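Local coordinates for protein PA_0080 (Pseudomonas aeruginosa, PDB 3ZHN) that is the type VI secretion lipoprotein TssJ1, which probably sits at the outer membrane and helps to hold the membrane complex of the secretion machine, at residues W36-P41 and H141-L146; L43-A48 and L146-I151; L58-K63 and I103-D108; W128-D133 and I151-R156. All blocks are in the same frame, centred on the assembly; numbering follows the deposited sequence.

Contact 1 of 4, residues W36-P41 and H141-L146; sequences WLHAAP and HLDITL
Strands 31-39 and 139-146 are parallel neighbours in the middle of one four-stranded sheet of the TssJ β-sandwich. W36 pairs with D143, L37 with I144, H38 with T145 and A39 with L146. W36 N donates to L142 O at 2.9 Å, and I144 N donates to W36 O at 2.8 Å. H38 N and L146 N carry the ladder on, and A40 N to L146 O (2.9 Å) extends it past strand 31-39.

W36, H38, D143 and T145 share one face of the sheet. With H38 CG anti to its carbonyl carbon (chi1 -49°), NE2 reaches D143 OD1 and donates at 2.7 Å. The acceptor lies in the imidazole plane, while the ring meets OD1 on its anti side and 29° out of the carboxylate plane. W36 turns the edge of its six-membered ring to the face of H141, offset, with centroids 5.5 Å apart. On the other face, L37 CD2 lies 4.1 Å from I144 CB, the two side chains running alongside each other into the core.

R156 also forms a salt bridge with D143 OD1, and H38 ND1 is bonded to E100. With a carboxylate at each nitrogen, H38 is probably protonated and positively charged.

Contact 2 of 4, residues L43-A48 and L146-I151; sequences LNPSAA and LGAQAI
L43 CD1 presses against the backbone and CB of L146, where two loops meet at one end of the β-sandwich. Residues 43-48 belong to the loop joining strands 31-39 and 54-61. Residues 147-150 form the turn of the β-hairpin of strands 139-146 and 151-155, closed by G147 N to A150 O at 2.8 Å.

The tight part runs from L43 to P45. L43 CG stands opposite the backbone N (chi1 -174°), and the CD1 branch then comes back to L146, 3.4 Å from L146 O and 3.6 Å from L146 CB. The two leucine side chains lie alongside each other, both pointing the same way, and L54 of strand 54-61 packs on both. N44 is buried beside them. Its CB points away from the hairpin, and its amide is bonded through OD1 to R121 N and through ND2 to P53 O. Y120 OH is hydrogen-bonded to G147 O.

The loose side is at S46-A48, which do not touch the hairpin; A47 and A48 are exposed. P45 is the last residue to meet it. Its CD is only lightly against A148 CB, at 4.0 Å, but comes to 3.3 Å from A148 O.

Contact 3 of 4, residues L58-K63 and I103-D108; sequences LYELKK and IERTLD
E60 OE1 has two partners, a weak bond from D108 N and a hydrogen bond with T111 OG1. D108 N lies 3.4 Å from E60 OE1. The contact spans the two sheets of the TssJ β-sandwich. Strand 54-61 lies inside the antiparallel sheet, and strand 100-107 is an outermost strand of the mixed one. Their short segments run 21° from parallel. The axes are 9.9 Å apart, too far for strand pairing, so side chains make the crossing, E60 reaching as far as the backbone N of D108.

E60 does most of the bridging. Its chain is extended beyond CG (chi2 -165°), which carries the carboxylate across to the far strand. There E60 OE2 lies 3.8 Å from L107 CD2 and 4.0 Å from R105 CD, so it meets the aliphatic parts of these residues. The charged atoms of E60 and R105 do not touch: E60 OE2 and R105 NE are 4.8 Å apart, and R105 NE makes its salt bridge with D91 on strand 87-95. The planes of the carboxylate and guanidinium groups are 37° apart.

E60 is buried, and E60 OE2 also lies close to the carboxylate of E89. This crowding of acids would probably raise the pKa of one of them, and a shared proton is possible. R105 may partly offset the charge.

Toward the start of both segments the contact turns apolar. L114 packs on L58 from the same sheet, and F93 and I35 pack on I103. L58 and I103 reach toward each other tip to tip, their two CD1 atoms 4.0 Å apart.

Contact 4 of 4, residues W128-D133 and I151-R156; sequences WRQVLD and IGIVAR
Strands 129-133 and 151-155 face each other across the TssJ β-sandwich, each the outermost strand of its own sheet. The segments are nearly parallel, 21° apart in direction, and their axes come within 7.7 Å. The nearest CA pair is W128 and I151, 6.3 Å apart. The strands diverge toward the far end.

The Q130 chain bends at chi2 (-73°) and slides past I151 in the opposite direction, with Q130 CG 3.8 Å from I151 CB. The bend brings the amide to the backbone, where Q130 NE2 donates to I151 O at 2.8 Å. The acceptor lies close to the amide plane of Q130, but the donor is tilted 32° from the plane of the carbonyl.

I151 CD1 reaches back to W128 O at 3.5 Å. I151 also packs on F116 and A118 of the opposite sheet and on I144 and L146 of its own. Q130 CB meets I153 CD1 at 3.9 Å, and L132 CD2 only just touches I153 CG2 at 4.5 Å. L142 packs on both L132 and I153.

Between the two segments one side-chain-to-backbone bond ties the strands; the backbone of I151 is also bonded to T127. The Q130 bond supplies a donor to I151 O and fixes the turn of the amide.

Overall arrangement
All four contacts belong to one β-sandwich. Contact 1 pairs two strands within the mixed sheet. Contacts 3 and 4 join that sheet to the antiparallel one, through strands 100-107 and 151-155, its two outermost strands. Contact 2 ties loops at one end. It shares L146 with contact 1 and I151 with contact 4. Contacts 1 and 4 have centres about 10 Å apart and meet through the D143-R156 salt bridge. Contacts 2 and 3 are about 25 Å apart, on opposite sides of the chain centre. Along the chain, the segments of contacts 1, 2 and 4 alternate. Contact 3 falls between those of contacts 1 and 2 and closes before contact 4 opens. Distant parts of the sequence thus build one compact domain.

Contact 1 of 4, residues W36-P41 and H141-L146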
loop_
_atom_site.group_PDB
_atom_site.type_symbol
_atom_site.label_atom_id
_atom_site.label_comp_id
_atom_site.label_asym_id
_atom_site.label_seq_id
_atom_site.Cartn_x
_atom_site.Cartn_y
_atom_site.Cartn_z
ATOM N N TRP A 36 3.416 -0.730 -10.238
ATOM C CA TRP A 36 4.864 -0.768 -10.229
ATOM C C TRP A 36 5.332 -0.166 -8.924
ATOM O O TRP A 36 5.091 1.043 -8.644
ATOM C CB TRP A 36 5.472 -0.003 -11.384
ATOM C CG TRP A 36 5.322 -0.685 -12.683
ATOM C CD1 TRP A 36 6.248 -1.517 -13.329
ATOM C CD2 TRP A 36 4.202 -0.580 -13.565
ATOM N NE1 TRP A 36 5.763 -1.901 -14.544
ATOM C CE2 TRP A 36 4.496 -1.384 -14.689
ATOM C CE3 TRP A 36 2.969 0.086 -13.503
ATOM C CZ2 TRP A 36 3.636 -1.503 -15.760
ATOM C CZ3 TRP A 36 2.110 -0.040 -14.593
ATOM C CH2 TRP A 36 2.455 -0.828 -15.701
ATOM N N LEU A 37 6.026 -0.985 -8.130
ATOM C CA LEU A 37 6.535 -0.577 -6.806
ATOM C C LEU A 37 7.999 -0.209 -6.955
ATOM O O LEU A 37 8.777 -1.013 -7.450
ATOM C CB LEU A 37 6.438 -1.744 -5.798
ATOM C CG LEU A 37 5.084 -2.362 -5.384
ATOM C CD1 LEU A 37 5.328 -3.588 -4.524
ATOM C CD2 LEU A 37 4.308 -1.321 -4.607
ATOM N N HIS A 38 8.382 0.994 -6.505
ATOM C CA HIS A 38 9.717 1.478 -6.623
ATOM C C HIS A 38 10.206 1.795 -5.231
ATOM O O HIS A 38 9.749 2.752 -4.607
ATOM C CB HIS A 38 9.749 2.789 -7.460
ATOM C CG HIS A 38 9.009 2.716 -8.725
ATOM N ND1 HIS A 38 9.435 1.995 -9.830
ATOM C CD2 HIS A 38 7.844 3.296 -9.073
ATOM C CE1 HIS A 38 8.549 2.123 -10.797
ATOM N NE2 HIS A 38 7.557 2.875 -10.358
ATOM N N ALA A 39 11.114 0.959 -4.721
ATOM C CA ALA A 39 11.683 1.200 -3.407
ATOM C C ALA A 39 12.895 2.083 -3.585
ATOM O O ALA A 39 13.854 1.701 -4.263
ATOM C CB ALA A 39 12.048 -0.117 -2.729
ATOM N N ALA A 40 12.887 3.281 -2.937
ATOM C CA ALA A 40 13.952 4.233 -3.200
ATOM C C ALA A 40 15.309 3.743 -2.661
ATOM O O ALA A 40 15.345 2.927 -1.748
ATOM C CB ALA A 40 13.580 5.607 -2.598
ATOM N N PRO A 41 16.393 4.285 -3.199
ATOM C CA PRO A 41 17.714 4.025 -2.652
ATOM C C PRO A 41 17.868 4.397 -1.206
ATOM O O PRO A 41 18.637 3.801 -0.517
ATOM C CB PRO A 41 18.613 4.943 -3.502
ATOM C CG PRO A 41 17.926 5.144 -4.791
ATOM C CD PRO A 41 16.465 5.123 -4.437
ATOM N N HIS A 141 -3.503 1.776 -13.665
ATOM C CA HIS A 141 -2.064 1.564 -13.588
ATOM C C HIS A 141 -1.481 2.599 -12.624
ATOM O O HIS A 141 -1.840 3.776 -12.729
ATOM C CB HIS A 141 -1.393 1.591 -14.965
ATOM C CG HIS A 141 -1.711 0.416 -15.838
ATOM N ND1 HIS A 141 -1.038 0.178 -17.027
ATOM C CD2 HIS A 141 -2.533 -0.649 -15.644
ATOM C CE1 HIS A 141 -1.499 -0.933 -17.565
ATOM N NE2 HIS A 141 -2.425 -1.446 -16.760
ATOM N N LEU A 142 -0.610 2.153 -11.746
ATOM C CA LEU A 142 -0.095 2.985 -10.653
ATOM C C LEU A 142 1.401 2.765 -10.554
ATOM O O LEU A 142 1.892 1.656 -10.572
ATOM C CB LEU A 142 -0.771 2.651 -9.368
ATOM C CG LEU A 142 -2.273 2.740 -9.296
ATOM C CD1 LEU A 142 -2.765 2.111 -8.048
ATOM C CD2 LEU A 142 -2.720 4.186 -9.282
ATOM N N ASP A 143 2.093 3.864 -10.276
ATOM C CA ASP A 143 3.496 3.842 -9.853
ATOM C C ASP A 143 3.479 4.241 -8.396
ATOM O O ASP A 143 3.068 5.397 -8.034
ATOM C CB ASP A 143 4.327 4.842 -10.634
ATOM C CG ASP A 143 4.738 4.256 -12.007
ATOM O OD1 ASP A 143 5.508 3.267 -12.040
ATOM O OD2 ASP A 143 4.272 4.769 -13.030
ATOM N N ILE A 144 3.954 3.302 -7.547
ATOM C CA ILE A 144 3.953 3.536 -6.108
ATOM C C ILE A 144 5.419 3.556 -5.656
ATOM O O ILE A 144 6.128 2.550 -5.792
ATOM C CB ILE A 144 3.109 2.527 -5.357
ATOM C CG1 ILE A 144 1.645 2.660 -5.827
ATOM C CG2 ILE A 144 3.193 2.768 -3.854
ATOM C CD1 ILE A 144 0.627 1.804 -5.176
ATOM N N THR A 145 5.876 4.695 -5.112
ATOM C CA THR A 145 7.228 4.878 -4.623
ATOM C C THR A 145 7.208 4.740 -3.118
ATOM O O THR A 145 6.413 5.411 -2.446
ATOM C CB THR A 145 7.849 6.213 -5.142
ATOM O OG1 THR A 145 7.798 6.157 -6.571
ATOM C CG2 THR A 145 9.322 6.335 -4.680
ATOM N N LEU A 146 8.118 3.923 -2.600
ATOM C CA LEU A 146 8.394 3.861 -1.187
ATOM C C LEU A 146 9.669 4.678 -0.931
ATOM O O LEU A 146 10.772 4.234 -1.246
ATOM C CB LEU A 146 8.568 2.447 -0.722
ATOM C CG LEU A 146 7.340 1.541 -1.020
ATOM C CD1 LEU A 146 6.045 2.066 -0.490
ATOM C CD2 LEU A 146 7.267 1.048 -2.457
#

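Contact 2 of 4, residues L43-A48 and L146-I151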
loop_
_atom_site.group_PDB
_atom_site.type_symbol
_atom_site.label_atom_id
_atom_site.label_comp_id
_atom_site.label_asym_id
_atom_site.label_seq_id
_atom_site.Cartn_x
_atom_site.Cartn_y
_atom_site.Cartn_z
ATOM N N LEU A 43 15.450 4.197 1.066
ATOM C CA LEU A 43 14.333 3.558 1.738
ATOM C C LEU A 43 14.522 3.473 3.256
ATOM O O LEU A 43 15.542 3.023 3.712
ATOM C CB LEU A 43 14.199 2.151 1.186
ATOM C CG LEU A 43 12.988 1.306 1.638
ATOM C CD1 LEU A 43 11.713 1.893 1.007
ATOM C CD2 LEU A 43 13.166 -0.111 1.142
ATOM N N ASN A 44 13.513 3.857 4.023
ATOM C CA ASN A 44 13.372 3.542 5.443
ATOM C C ASN A 44 14.694 3.541 6.213
ATOM O O ASN A 44 15.073 2.537 6.785
ATOM C CB ASN A 44 12.703 2.201 5.616
ATOM C CG ASN A 44 12.229 1.975 7.039
ATOM O OD1 ASN A 44 11.926 2.901 7.798
ATOM N ND2 ASN A 44 12.166 0.735 7.397
ATOM N N PRO A 45 15.387 4.696 6.251
ATOM C CA PRO A 45 16.759 4.668 6.828
ATOM C C PRO A 45 16.801 4.468 8.314
ATOM O O PRO A 45 15.901 4.895 9.045
ATOM C CB PRO A 45 17.326 6.050 6.410
ATOM C CG PRO A 45 16.097 6.894 6.231
ATOM C CD PRO A 45 15.099 5.995 5.611
ATOM N N SER A 46 17.909 3.941 8.746
ATOM C CA SER A 46 18.203 3.816 10.147
ATOM C C SER A 46 18.386 5.206 10.761
ATOM O O SER A 46 18.452 6.233 10.051
ATOM C CB SER A 46 19.508 3.131 10.371
ATOM O OG SER A 46 20.596 3.867 9.938
ATOM N N ALA A 47 18.613 5.247 12.074
ATOM C CA ALA A 47 18.933 6.523 12.739
ATOM C C ALA A 47 20.209 7.170 12.200
ATOM O O ALA A 47 20.341 8.392 12.341
ATOM C CB ALA A 47 19.065 6.319 14.237
ATOM N N ALA A 48 21.089 6.349 11.579
ATOM C CA ALA A 48 22.316 6.835 10.932
ATOM C C ALA A 48 22.138 7.231 9.449
ATOM O O ALA A 48 23.066 7.675 8.819
ATOM C CB ALA A 48 23.411 5.860 11.050
ATOM N N LEU A 146 8.118 3.923 -2.600
ATOM C CA LEU A 146 8.394 3.861 -1.187
ATOM C C LEU A 146 9.669 4.678 -0.931
ATOM O O LEU A 146 10.772 4.234 -1.246
ATOM C CB LEU A 146 8.568 2.447 -0.722
ATOM C CG LEU A 146 7.340 1.541 -1.020
ATOM C CD1 LEU A 146 6.045 2.066 -0.490
ATOM C CD2 LEU A 146 7.267 1.048 -2.457
ATOM N N GLY A 147 9.472 5.894 -0.428
ATOM C CA GLY A 147 10.596 6.794 -0.143
ATOM C C GLY A 147 11.265 6.614 1.215
ATOM O O GLY A 147 11.034 5.603 1.903
ATOM N N ALA A 148 12.158 7.525 1.543
ATOM C CA ALA A 148 12.789 7.456 2.838
ATOM C C ALA A 148 11.705 7.437 3.943
ATOM O O ALA A 148 11.914 6.742 4.981
ATOM C CB ALA A 148 13.664 8.647 3.055
ATOM N N GLN A 149 10.637 8.216 3.754
ATOM C CA GLN A 149 9.629 8.373 4.811
ATOM C C GLN A 149 8.187 8.546 4.340
ATOM O O GLN A 149 7.348 8.970 5.129
ATOM C CB GLN A 149 9.971 9.556 5.812
ATOM C CG GLN A 149 9.955 10.884 5.207
ATOM C CD GLN A 149 10.601 11.968 6.022
ATOM O OE1 GLN A 149 11.497 11.738 6.776
ATOM N NE2 GLN A 149 10.113 13.162 5.849
ATOM N N ALA A 150 7.870 8.134 3.112
ATOM C CA ALA A 150 6.552 8.317 2.604
ATOM C C ALA A 150 6.267 7.370 1.429
ATOM O O ALA A 150 7.138 7.143 0.560
ATOM C CB ALA A 150 6.358 9.764 2.140
ATOM N N ILE A 151 5.034 6.906 1.414
ATOM C CA ILE A 151 4.419 6.246 0.272
ATOM C C ILE A 151 3.886 7.332 -0.644
ATOM O O ILE A 151 3.108 8.159 -0.198
ATOM C CB ILE A 151 3.231 5.345 0.645
ATOM C CG1 ILE A 151 3.601 4.350 1.744
ATOM C CG2 ILE A 151 2.693 4.691 -0.602
ATOM C CD1 ILE A 151 2.415 3.691 2.348
#

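Contact 3 of 4, residues L58-K63 and I103-D108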
loop_
_atom_site.group_PDB
_atom_site.type_symbol
_atom_site.label_atom_id
_atom_site.label_comp_id
_atom_site.label_asym_id
_atom_site.label_seq_id
_atom_site.Cartn_x
_atom_site.Cartn_y
_atom_site.Cartn_z
ATOM N N LEU A 58 -0.605 -4.337 1.492
ATOM C CA LEU A 58 -1.655 -3.922 0.621
ATOM C C LEU A 58 -2.957 -4.511 1.081
ATOM O O LEU A 58 -3.024 -5.709 1.404
ATOM C CB LEU A 58 -1.345 -4.374 -0.788
ATOM C CG LEU A 58 -2.338 -4.182 -1.922
ATOM C CD1 LEU A 58 -1.643 -4.375 -3.217
ATOM C CD2 LEU A 58 -3.533 -5.063 -1.940
ATOM N N TYR A 59 -4.014 -3.703 1.145
ATOM C CA TYR A 59 -5.340 -4.122 1.606
ATOM C C TYR A 59 -6.387 -3.853 0.497
ATOM O O TYR A 59 -6.450 -2.726 -0.071
ATOM C CB TYR A 59 -5.750 -3.316 2.850
ATOM C CG TYR A 59 -4.814 -3.381 3.998
ATOM C CD1 TYR A 59 -3.584 -2.708 4.003
ATOM C CD2 TYR A 59 -5.129 -4.110 5.111
ATOM C CE1 TYR A 59 -2.780 -2.751 5.107
ATOM C CE2 TYR A 59 -4.321 -4.149 6.218
ATOM C CZ TYR A 59 -3.104 -3.507 6.214
ATOM O OH TYR A 59 -2.231 -3.541 7.321
ATOM N N GLU A 60 -7.135 -4.890 0.143
ATOM C CA GLU A 60 -8.302 -4.708 -0.691
ATOM C C GLU A 60 -9.481 -4.479 0.256
ATOM O O GLU A 60 -9.732 -5.287 1.175
ATOM C CB GLU A 60 -8.528 -5.926 -1.584
ATOM C CG GLU A 60 -7.497 -6.143 -2.620
ATOM C CD GLU A 60 -7.970 -7.147 -3.699
ATOM O OE1 GLU A 60 -9.211 -7.396 -3.866
ATOM O OE2 GLU A 60 -7.088 -7.670 -4.373
ATOM N N LEU A 61 -10.191 -3.382 0.021
ATOM C CA LEU A 61 -11.236 -2.838 0.908
ATOM C C LEU A 61 -12.575 -2.621 0.195
ATOM O O LEU A 61 -12.579 -2.103 -0.918
ATOM C CB LEU A 61 -10.747 -1.556 1.547
ATOM C CG LEU A 61 -9.454 -1.628 2.405
ATOM C CD1 LEU A 61 -8.935 -0.226 2.658
ATOM C CD2 LEU A 61 -9.694 -2.317 3.736
ATOM N N LYS A 62 -13.671 -2.949 0.878
ATOM C CA LYS A 62 -14.980 -2.544 0.427
ATOM C C LYS A 62 -15.332 -1.092 0.814
ATOM O O LYS A 62 -16.063 -0.423 0.129
ATOM C CB LYS A 62 -16.060 -3.462 0.992
ATOM C CG LYS A 62 -15.847 -4.903 0.687
ATOM C CD LYS A 62 -17.070 -5.737 1.135
ATOM C CE LYS A 62 -16.844 -7.211 0.999
ATOM N NZ LYS A 62 -18.054 -7.931 1.492
ATOM N N LYS A 63 -14.849 -0.667 1.967
ATOM C CA LYS A 63 -14.997 0.660 2.511
ATOM C C LYS A 63 -13.697 1.005 3.210
ATOM O O LYS A 63 -13.005 0.093 3.696
ATOM C CB LYS A 63 -16.139 0.813 3.550
ATOM C CG LYS A 63 -17.536 0.615 3.071
ATOM C CD LYS A 63 -18.556 0.787 4.224
ATOM N N ILE A 103 3.307 -5.760 -9.883
ATOM C CA ILE A 103 2.241 -6.635 -9.458
ATOM C C ILE A 103 0.983 -6.340 -10.213
ATOM O O ILE A 103 0.699 -5.202 -10.538
ATOM C CB ILE A 103 2.017 -6.628 -7.927
ATOM C CG1 ILE A 103 1.527 -5.322 -7.437
ATOM C CG2 ILE A 103 3.293 -6.996 -7.175
ATOM C CD1 ILE A 103 0.967 -5.399 -6.030
ATOM N N GLU A 104 0.189 -7.366 -10.497
ATOM C CA GLU A 104 -1.048 -7.141 -11.247
ATOM C C GLU A 104 -2.099 -7.964 -10.538
ATOM O O GLU A 104 -1.811 -9.078 -10.097
ATOM C CB GLU A 104 -0.855 -7.627 -12.684
ATOM C CG GLU A 104 -2.106 -7.479 -13.557
ATOM C CD GLU A 104 -1.867 -7.663 -15.069
ATOM O OE1 GLU A 104 -0.649 -7.725 -15.476
ATOM O OE2 GLU A 104 -2.917 -7.624 -15.889
ATOM N N ARG A 105 -3.283 -7.370 -10.368
ATOM C CA ARG A 105 -4.379 -7.966 -9.651
ATOM C C ARG A 105 -5.631 -7.585 -10.458
ATOM O O ARG A 105 -5.672 -6.536 -11.070
ATOM C CB ARG A 105 -4.585 -7.327 -8.254
ATOM C CG ARG A 105 -3.429 -7.220 -7.283
ATOM C CD ARG A 105 -3.597 -8.339 -6.290
ATOM N NE ARG A 105 -2.502 -8.484 -5.350
ATOM C CZ ARG A 105 -1.289 -8.977 -5.655
ATOM N NH1 ARG A 105 -0.924 -9.366 -6.882
ATOM N NH2 ARG A 105 -0.412 -9.077 -4.715
ATOM N N THR A 106 -6.626 -8.430 -10.390
ATOM C CA THR A 106 -7.995 -8.036 -10.579
ATOM C C THR A 106 -8.614 -7.902 -9.223
ATOM O O THR A 106 -8.501 -8.771 -8.331
ATOM C CB THR A 106 -8.791 -8.996 -11.416
ATOM O OG1 THR A 106 -8.819 -10.268 -10.746
ATOM C CG2 THR A 106 -8.111 -9.050 -12.801
ATOM N N LEU A 107 -9.239 -6.784 -9.048
ATOM C CA LEU A 107 -9.788 -6.511 -7.750
ATOM C C LEU A 107 -11.061 -7.175 -7.694
ATOM O O LEU A 107 -11.833 -7.215 -8.649
ATOM C CB LEU A 107 -10.019 -5.057 -7.483
ATOM C CG LEU A 107 -8.779 -4.210 -7.592
ATOM C CD1 LEU A 107 -9.104 -2.897 -6.936
ATOM C CD2 LEU A 107 -7.560 -4.838 -6.922
ATOM N N ASP A 108 -11.250 -7.808 -6.551
ATOM C CA ASP A 108 -12.541 -8.334 -6.293
ATOM C C ASP A 108 -13.708 -7.362 -6.757
ATOM O O ASP A 108 -13.676 -6.097 -6.640
ATOM C CB ASP A 108 -12.640 -8.742 -4.809
ATOM C CG ASP A 108 -13.784 -9.745 -4.559
ATOM O OD1 ASP A 108 -14.937 -9.259 -4.389
ATOM O OD2 ASP A 108 -13.548 -11.008 -4.584
#

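Contact 4 of 4, residues W128-D133 and I151-R156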
loop_
_atom_site.group_PDB
_atom_site.type_symbol
_atom_site.label_atom_id
_atom_site.label_comp_id
_atom_site.label_asym_id
_atom_site.label_seq_id
_atom_site.Cartn_x
_atom_site.Cartn_y
_atom_site.Cartn_z
ATOM N N TRP A 128 2.879 6.903 6.247
ATOM C CA TRP A 128 2.888 5.461 6.308
ATOM C C TRP A 128 1.606 4.759 5.899
ATOM O O TRP A 128 1.599 3.534 5.773
ATOM C CB TRP A 128 3.290 4.938 7.698
ATOM C CG TRP A 128 2.376 5.440 8.788
ATOM C CD1 TRP A 128 2.614 6.518 9.619
ATOM C CD2 TRP A 128 1.207 4.807 9.307
ATOM N NE1 TRP A 128 1.620 6.607 10.575
ATOM C CE2 TRP A 128 0.742 5.582 10.402
ATOM C CE3 TRP A 128 0.455 3.670 8.911
ATOM C CZ2 TRP A 128 -0.432 5.244 11.115
ATOM C CZ3 TRP A 128 -0.682 3.340 9.609
ATOM C CH2 TRP A 128 -1.117 4.125 10.706
ATOM N N ARG A 129 0.555 5.531 5.636
ATOM C CA ARG A 129 -0.683 5.005 5.197
ATOM C C ARG A 129 -1.175 5.809 3.988
ATOM O O ARG A 129 -1.091 7.028 3.984
ATOM C CB ARG A 129 -1.724 5.061 6.335
ATOM C CG ARG A 129 -3.112 4.596 5.923
ATOM C CD ARG A 129 -4.065 4.356 7.081
ATOM N NE ARG A 129 -4.059 5.533 7.913
ATOM C CZ ARG A 129 -4.395 5.534 9.205
ATOM N NH1 ARG A 129 -4.985 4.491 9.733
ATOM N NH2 ARG A 129 -4.070 6.584 9.940
ATOM N N GLN A 130 -1.756 5.108 3.005
ATOM C CA GLN A 130 -2.436 5.689 1.886
ATOM C C GLN A 130 -3.681 4.886 1.557
ATOM O O GLN A 130 -3.704 3.692 1.814
ATOM C CB GLN A 130 -1.558 5.741 0.642
ATOM C CG GLN A 130 -0.315 6.617 0.681
ATOM C CD GLN A 130 -0.593 8.067 0.616
ATOM O OE1 GLN A 130 -1.690 8.499 0.689
ATOM N NE2 GLN A 130 0.442 8.835 0.461
ATOM N N VAL A 131 -4.722 5.563 1.055
ATOM C CA VAL A 131 -5.874 4.871 0.512
ATOM C C VAL A 131 -6.175 5.409 -0.856
ATOM O O VAL A 131 -5.869 6.581 -1.129
ATOM C CB VAL A 131 -7.186 5.127 1.343
ATOM C CG1 VAL A 131 -7.086 4.566 2.713
ATOM C CG2 VAL A 131 -7.604 6.640 1.393
ATOM N N LEU A 132 -6.753 4.587 -1.720
ATOM C CA LEU A 132 -7.035 4.978 -3.096
ATOM C C LEU A 132 -8.361 4.379 -3.534
ATOM O O LEU A 132 -8.462 3.123 -3.519
ATOM C CB LEU A 132 -5.901 4.547 -4.019
ATOM C CG LEU A 132 -6.051 5.045 -5.411
ATOM C CD1 LEU A 132 -5.856 6.540 -5.526
ATOM C CD2 LEU A 132 -5.096 4.358 -6.375
ATOM N N ASP A 133 -9.385 5.188 -3.886
ATOM C CA ASP A 133 -10.584 4.633 -4.513
ATOM C C ASP A 133 -10.202 4.280 -5.950
ATOM O O ASP A 133 -9.628 5.073 -6.693
ATOM C CB ASP A 133 -11.687 5.667 -4.522
ATOM C CG ASP A 133 -12.098 6.063 -3.129
ATOM O OD1 ASP A 133 -12.913 5.360 -2.520
ATOM O OD2 ASP A 133 -11.565 7.095 -2.626
ATOM N N ILE A 151 5.034 6.906 1.414
ATOM C CA ILE A 151 4.419 6.246 0.272
ATOM C C ILE A 151 3.886 7.332 -0.644
ATOM O O ILE A 151 3.108 8.159 -0.198
ATOM C CB ILE A 151 3.231 5.345 0.645
ATOM C CG1 ILE A 151 3.601 4.350 1.744
ATOM C CG2 ILE A 151 2.693 4.691 -0.602
ATOM C CD1 ILE A 151 2.415 3.691 2.348
ATOM N N GLY A 152 4.288 7.310 -1.909
ATOM C CA GLY A 152 3.847 8.185 -2.955
ATOM C C GLY A 152 3.193 7.393 -4.096
ATOM O O GLY A 152 3.770 6.473 -4.660
ATOM N N ILE A 153 1.981 7.808 -4.475
ATOM C CA ILE A 153 1.276 7.155 -5.545
ATOM C C ILE A 153 1.032 8.138 -6.702
ATOM O O ILE A 153 0.584 9.296 -6.492
ATOM C CB ILE A 153 -0.098 6.660 -5.030
ATOM C CG1 ILE A 153 0.004 5.794 -3.773
ATOM C CG2 ILE A 153 -0.923 6.015 -6.161
ATOM C CD1 ILE A 153 -1.363 5.380 -3.203
ATOM N N VAL A 154 1.299 7.647 -7.908
ATOM C CA VAL A 154 1.150 8.414 -9.149
ATOM C C VAL A 154 0.430 7.518 -10.193
ATOM O O VAL A 154 0.757 6.354 -10.341
ATOM C CB VAL A 154 2.514 8.913 -9.736
ATOM C CG1 VAL A 154 2.313 9.722 -11.004
ATOM C CG2 VAL A 154 3.298 9.788 -8.754
ATOM N N ALA A 155 -0.607 8.061 -10.802
ATOM C CA ALA A 155 -1.298 7.334 -11.870
ATOM C C ALA A 155 -0.368 7.188 -13.075
ATOM O O ALA A 155 0.295 8.170 -13.437
ATOM C CB ALA A 155 -2.610 8.025 -12.197
ATOM N N ARG A 156 -0.314 5.998 -13.642
ATOM C CA ARG A 156 0.444 5.697 -14.875
ATOM C C ARG A 156 -0.549 5.538 -16.042
ATOM O O ARG A 156 -1.387 4.652 -16.025
ATOM C CB ARG A 156 1.361 4.453 -14.792
ATOM C CG ARG A 156 2.279 4.410 -16.026
ATOM C CD ARG A 156 3.139 3.189 -16.298
ATOM N NE ARG A 156 4.227 3.027 -15.348
ATOM C CZ ARG A 156 5.271 2.198 -15.473
ATOM N NH1 ARG A 156 5.423 1.382 -16.526
ATOM N NH2 ARG A 156 6.200 2.195 -14.533
#